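Local coordinates for protein acylneuraminate lyase (Mycoplasma synoviae, PDB 4N4P) that adopts a TIM-barrel fold of the dihydrodipicolinate synthetase family, at residues T211-A216 / Q255-I260. Sequence-based numbering, arbitrary orientation.
Sequences TYNVNA and QSLKAI
V214 meets L257 and I260 where segments 211-216 and 255-260 cross at 48°, their helix axes 9.8 Å apart at closest approach and the nearest CA atoms, those of V214 and L257, 6.9 Å apart. CG1 of V214 turns to I260, while CG2 of V214 reaches both L257 and I260, about one turn apart on the partner helix. CG2 of V214 lies 3.8 Å from CD2 of L257, whereas CG1 of V214 comes to 3.7 Å from CG2 of I260, whose side chain runs roughly perpendicular to that of the valine. With chi1 at -67°, CG2 of I260 lies anti to the backbone N, which turns it to V214; CD1 of I260, on the other branch, comes 4.1 Å from CG2 of V214. CD2 of L257 also lies 4.1 Å from CB of N213. The methyl contacts of V214 make this apolar packing, and no hydrogen bond crosses it; all the touching residues are buried, with 218 Å² hidden between the segments. Helix 212-227 follows the last barrel strand, 206-209, and helix 253-263 belongs to the helical C-terminal region. Around this junction, N213 touches P12 of strand 9-12, V214 rests on Y244 of helix 231-248, and I260 packs against A287 and I290 of helix 280-294.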
# COMPACT_ATOMS: atom_id res chain seq x y z
N THR A 211 -14.34 -15.17 16.17
CA THR A 211 -13.77 -16.46 16.62
C THR A 211 -14.29 -16.89 18.00
O THR A 211 -14.19 -18.06 18.37
CB THR A 211 -12.22 -16.47 16.61
OG1 THR A 211 -11.73 -15.59 17.61
CG2 THR A 211 -11.67 -16.06 15.23
N TYR A 212 -14.89 -15.96 18.74
CA TYR A 212 -15.42 -16.29 20.07
C TYR A 212 -16.74 -17.03 19.96
O TYR A 212 -17.24 -17.53 20.97
CB TYR A 212 -15.59 -15.04 20.96
CG TYR A 212 -14.39 -14.12 20.93
CD1 TYR A 212 -13.09 -14.63 21.11
CD2 TYR A 212 -14.54 -12.75 20.70
CE1 TYR A 212 -11.96 -13.79 21.07
CE2 TYR A 212 -13.42 -11.89 20.65
CZ TYR A 212 -12.14 -12.43 20.82
OH TYR A 212 -11.04 -11.59 20.77
N ASN A 213 -17.31 -17.10 18.76
CA ASN A 213 -18.51 -17.91 18.54
C ASN A 213 -18.33 -19.36 18.99
O ASN A 213 -19.29 -19.99 19.46
CB ASN A 213 -18.96 -17.91 17.06
CG ASN A 213 -19.76 -16.67 16.66
OD1 ASN A 213 -19.24 -15.75 15.97
ND2 ASN A 213 -21.02 -16.65 17.04
N VAL A 214 -17.13 -19.93 18.81
CA VAL A 214 -16.94 -21.34 19.10
C VAL A 214 -15.72 -21.61 20.01
O VAL A 214 -15.51 -22.75 20.45
CB VAL A 214 -16.88 -22.22 17.80
CG1 VAL A 214 -18.16 -22.05 16.99
CG2 VAL A 214 -15.63 -21.86 16.94
N ASN A 215 -14.95 -20.57 20.31
CA ASN A 215 -13.80 -20.73 21.19
C ASN A 215 -13.71 -19.69 22.28
O ASN A 215 -12.61 -19.20 22.60
CB ASN A 215 -12.48 -20.83 20.42
CG ASN A 215 -11.40 -21.51 21.22
OD1 ASN A 215 -11.66 -22.01 22.33
ND2 ASN A 215 -10.18 -21.55 20.68
N ALA A 216 -14.86 -19.36 22.89
CA ALA A 216 -14.85 -18.48 24.05
C ALA A 216 -13.97 -19.05 25.16
O ALA A 216 -13.33 -18.30 25.88
CB ALA A 216 -16.30 -18.23 24.58
N GLN A 255 -18.75 -20.11 7.09
CA GLN A 255 -19.07 -21.51 6.79
C GLN A 255 -18.51 -22.43 7.88
O GLN A 255 -19.17 -23.39 8.27
CB GLN A 255 -18.48 -21.95 5.44
CG GLN A 255 -19.00 -21.14 4.23
CD GLN A 255 -18.09 -19.98 3.87
OE1 GLN A 255 -17.56 -19.31 4.75
NE2 GLN A 255 -17.89 -19.74 2.55
N SER A 256 -17.29 -22.12 8.33
CA SER A 256 -16.62 -22.93 9.35
C SER A 256 -17.28 -22.77 10.71
O SER A 256 -17.51 -23.77 11.42
CB SER A 256 -15.15 -22.52 9.45
OG SER A 256 -14.47 -22.83 8.26
N LEU A 257 -17.57 -21.53 11.08
CA LEU A 257 -18.28 -21.30 12.36
C LEU A 257 -19.63 -22.04 12.37
O LEU A 257 -19.98 -22.71 13.34
CB LEU A 257 -18.49 -19.81 12.63
CG LEU A 257 -17.22 -18.97 12.87
CD1 LEU A 257 -17.60 -17.45 12.97
CD2 LEU A 257 -16.51 -19.44 14.13
N LYS A 258 -20.37 -21.91 11.28
CA LYS A 258 -21.69 -22.55 11.21
C LYS A 258 -21.56 -24.06 11.26
O LYS A 258 -22.29 -24.72 12.01
CB LYS A 258 -22.47 -22.07 9.99
CG LYS A 258 -23.08 -20.66 10.22
CD LYS A 258 -23.65 -20.05 8.95
CE LYS A 258 -24.17 -18.63 9.23
NZ LYS A 258 -24.98 -18.02 8.08
N ALA A 259 -20.59 -24.61 10.54
CA ALA A 259 -20.35 -26.05 10.55
C ALA A 259 -19.99 -26.59 11.93
O ALA A 259 -20.42 -27.69 12.34
CB ALA A 259 -19.27 -26.42 9.54
N ILE A 260 -19.17 -25.82 12.65
CA ILE A 260 -18.80 -26.20 14.02
C ILE A 260 -20.02 -26.21 14.91
O ILE A 260 -20.24 -27.16 15.66
CB ILE A 260 -17.65 -25.32 14.57
CG1 ILE A 260 -16.38 -25.62 13.76
CG2 ILE A 260 -17.44 -25.58 16.09
CD1 ILE A 260 -15.25 -24.55 13.93